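Local coordinates for NimC/NimA family protein (Clostridium acetobutylicum, PDB 2IG6) that binds flavin mononucleotide between the two subunits of its dimer and is probably an oxidoreductase of the NimC/NimA family, at residues Leu58-Asn63 / Lys70-Asn75. Residues are numbered along the deposited sequence; the frame is centred on the assembly and turned at random.
Sequences LYIVSN and KQMIQN. With FMN (flavin mononucleotide), chain D.
Met72, a selenomethionine in this crystal, reaches from helix 67-74 into the buried core beside strand 57-63 and meets Ile60 and Ser62, a small apolar contact without a hydrogen bond across it. The fold is the split barrel of the pyridoxamine 5'-phosphate oxidase family, and the helix packs against its antiparallel sheet next to the FMN site. The selenium carries the contact: Met72 SE lies 4.0 Å from Ile60 CD1, the two side chains crossing at a slant. Met72 runs extended through CG and then turns about the CG-SE bond (chi3 -74°), which brings CE toward the strand, 4.4 Å from Ser62 CB. Ile60 presents CD1 to the selenium. Leu35, Thr37 and Leu129 also touch the Met72 side chain, so the helix is seated on neighbouring strands as well.

Strand 57-63 alternates here. The CB atoms of Ile60 and Ser62 leave the strand toward the helix, while that of Val61 leaves away from it, and the Val61 side chain packs on Phe126 and Val128. The flavin's pyrimidine edge reads this same piece of strand through a backbone carbonyl and a hydroxyl. FMN N3 donates to Val61 O at 2.9 Å in a nearly straight bond (168°). Ser62 serves both neighbours: its CB touches Met72 CE, and its hydroxyl is turned to the cofactor. With OG anti to the backbone N (chi1 -156°), Ser62 OG donates to FMN O2 at 2.8 Å.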
loop_
_atom_site.group_PDB
_atom_site.type_symbol
_atom_site.label_atom_id
_atom_site.label_comp_id
_atom_site.label_asym_id
_atom_site.label_seq_id
_atom_site.Cartn_x
_atom_site.Cartn_y
_atom_site.Cartn_z
ATOM N N LEU A 58 14.145 3.088 12.861
ATOM C CA LEU A 58 13.713 2.185 11.812
ATOM C C LEU A 58 13.999 2.796 10.445
ATOM O O LEU A 58 13.485 3.882 10.108
ATOM C CB LEU A 58 12.218 1.897 11.958
ATOM C CG LEU A 58 11.615 1.000 10.871
ATOM C CD1 LEU A 58 12.156 -0.420 10.963
ATOM C CD2 LEU A 58 10.099 1.018 10.924
ATOM N N TYR A 59 14.803 2.086 9.657
ATOM C CA TYR A 59 15.206 2.538 8.327
ATOM C C TYR A 59 14.588 1.704 7.208
ATOM O O TYR A 59 14.387 0.496 7.363
ATOM C CB TYR A 59 16.726 2.439 8.162
ATOM C CG TYR A 59 17.501 3.554 8.835
ATOM C CD1 TYR A 59 17.760 3.508 10.193
ATOM C CD2 TYR A 59 17.984 4.644 8.095
ATOM C CE1 TYR A 59 18.481 4.518 10.816
ATOM C CE2 TYR A 59 18.683 5.654 8.707
ATOM C CZ TYR A 59 18.930 5.584 10.068
ATOM O OH TYR A 59 19.665 6.571 10.686
ATOM N N ILE A 60 14.308 2.391 6.100
ATOM C CA ILE A 60 13.976 1.815 4.806
ATOM C C ILE A 60 15.034 2.295 3.821
ATOM O O ILE A 60 15.820 3.188 4.144
ATOM C CB ILE A 60 12.560 2.214 4.349
ATOM C CG1 ILE A 60 12.388 3.742 4.245
ATOM C CG2 ILE A 60 11.552 1.625 5.329
ATOM C CD1 ILE A 60 11.098 4.225 3.634
ATOM N N VAL A 61 15.085 1.687 2.644
ATOM C CA VAL A 61 16.082 2.063 1.667
ATOM C C VAL A 61 15.403 2.412 0.361
ATOM O O VAL A 61 14.297 1.941 0.059
ATOM C CB VAL A 61 17.180 0.950 1.465
ATOM C CG1 VAL A 61 17.741 0.488 2.799
ATOM C CG2 VAL A 61 16.648 -0.228 0.688
ATOM N N SER A 62 16.066 3.251 -0.415
ATOM C CA SER A 62 15.627 3.551 -1.759
ATOM C C SER A 62 16.811 4.071 -2.578
ATOM O O SER A 62 17.954 3.781 -2.288
ATOM C CB SER A 62 14.438 4.545 -1.766
ATOM O OG SER A 62 13.680 4.408 -2.960
ATOM N N ASN A 63 16.479 4.782 -3.637
ATOM C CA ASN A 63 17.400 5.218 -4.689
ATOM C C ASN A 63 17.011 6.675 -4.975
ATOM O O ASN A 63 15.835 6.949 -5.233
ATOM C CB ASN A 63 17.066 4.270 -5.846
ATOM C CG ASN A 63 17.642 4.642 -7.149
ATOM O OD1 ASN A 63 17.850 5.795 -7.466
ATOM N ND2 ASN A 63 17.829 3.630 -7.975
ATOM N N LYS A 70 11.826 11.049 -4.308
ATOM C CA LYS A 70 11.563 12.472 -4.496
ATOM C C LYS A 70 10.257 12.857 -3.781
ATOM O O LYS A 70 10.147 13.937 -3.184
ATOM C CB LYS A 70 11.500 12.801 -5.987
ATOM C CG LYS A 70 12.848 12.627 -6.681
ATOM C CD LYS A 70 12.756 12.545 -8.203
ATOM C CE LYS A 70 14.167 12.473 -8.800
ATOM N NZ LYS A 70 14.178 12.330 -10.285
ATOM N N GLN A 71 9.284 11.962 -3.823
ATOM C CA GLN A 71 8.005 12.187 -3.121
ATOM C C GLN A 71 8.208 12.290 -1.617
ATOM O O GLN A 71 7.579 13.119 -0.964
ATOM C CB GLN A 71 7.000 11.089 -3.471
ATOM C CG GLN A 71 6.508 11.212 -4.919
ATOM C CD GLN A 71 5.940 9.945 -5.485
ATOM O OE1 GLN A 71 5.590 9.013 -4.758
ATOM N NE2 GLN A 71 5.837 9.897 -6.817
HETATM N N MSE A 72 9.104 11.461 -1.068
HETATM C CA MSE A 72 9.336 11.442 0.395
HETATM C C MSE A 72 10.088 12.680 0.855
HETATM O O MSE A 72 9.936 13.113 2.003
HETATM C CB MSE A 72 10.084 10.187 0.812
HETATM C CG MSE A 72 9.206 8.933 0.753
HETATM SE SE MSE A 72 10.128 7.377 1.440
HETATM C CE MSE A 72 11.283 7.032 0.115
ATOM N N ILE A 73 10.905 13.236 -0.041
ATOM C CA ILE A 73 11.601 14.508 0.226
ATOM C C ILE A 73 10.604 15.657 0.184
ATOM O O ILE A 73 10.609 16.511 1.071
ATOM C CB ILE A 73 12.744 14.746 -0.773
ATOM C CG1 ILE A 73 13.787 13.623 -0.684
ATOM C CG2 ILE A 73 13.397 16.113 -0.545
ATOM C CD1 ILE A 73 14.295 13.336 0.730
ATOM N N GLN A 74 9.726 15.655 -0.814
ATOM C CA GLN A 74 8.766 16.730 -1.001
ATOM C C GLN A 74 7.679 16.718 0.088
ATOM O O GLN A 74 7.225 17.775 0.518
ATOM C CB GLN A 74 8.179 16.662 -2.429
ATOM C CG GLN A 74 7.017 17.584 -2.739
ATOM C CD GLN A 74 7.379 19.040 -2.637
ATOM O OE1 GLN A 74 8.564 19.416 -2.695
ATOM N NE2 GLN A 74 6.357 19.886 -2.503
ATOM N N ASN A 75 7.296 15.527 0.539
ATOM C CA ASN A 75 6.294 15.350 1.607
ATOM C C ASN A 75 6.708 14.167 2.455
ATOM O O ASN A 75 6.589 13.025 2.012
ATOM C CB ASN A 75 4.903 15.124 1.029
ATOM C CG ASN A 75 3.828 14.955 2.111
ATOM O OD1 ASN A 75 4.115 14.978 3.311
ATOM N ND2 ASN A 75 2.579 14.804 1.672
HETATM N N1 FMN D . 12.322 -0.196 -3.978
HETATM C C2 FMN D . 13.002 0.545 -3.027
HETATM O O2 FMN D . 13.378 1.667 -3.332
HETATM N N3 FMN D . 13.213 0.031 -1.766
HETATM C C4 FMN D . 12.823 -1.249 -1.436
HETATM O O4 FMN D . 12.856 -1.636 -0.266
HETATM C C4A FMN D . 12.134 -2.001 -2.394
HETATM N N5 FMN D . 11.729 -3.295 -2.097
HETATM C C5A FMN D . 11.023 -4.016 -3.041
HETATM C C6 FMN D . 10.582 -5.302 -2.728
HETATM C C7 FMN D . 9.874 -6.030 -3.672
HETATM C C7M FMN D . 9.480 -7.431 -3.325
HETATM C C8 FMN D . 9.614 -5.471 -4.927
HETATM C C8M FMN D . 8.705 -6.146 -5.915
HETATM C C9 FMN D . 10.062 -4.209 -5.256
HETATM C C9A FMN D . 10.767 -3.458 -4.290
HETATM N N10 FMN D . 11.203 -2.184 -4.605
HETATM C C10 FMN D . 11.900 -1.458 -3.647
HETATM C "C1'" FMN D . 11.090 -1.574 -5.972
HETATM C "C2'" FMN D . 9.931 -0.571 -6.021
HETATM O "O2'" FMN D . 8.666 -1.203 -5.796
HETATM C "C3'" FMN D . 9.968 0.104 -7.382
HETATM O "O3'" FMN D . 11.266 0.637 -7.655
HETATM C "C4'" FMN D . 8.912 1.201 -7.506
HETATM O "O4'" FMN D . 8.751 1.474 -8.877
HETATM C "C5'" FMN D . 9.345 2.491 -6.809
HETATM O "O5'" FMN D . 8.281 3.424 -6.654
HETATM P P FMN D . 8.126 4.619 -7.720
HETATM O O1P FMN D . 6.960 5.466 -7.372
HETATM O O2P FMN D . 7.946 3.973 -9.075
HETATM O O3P FMN D . 9.398 5.442 -7.745
#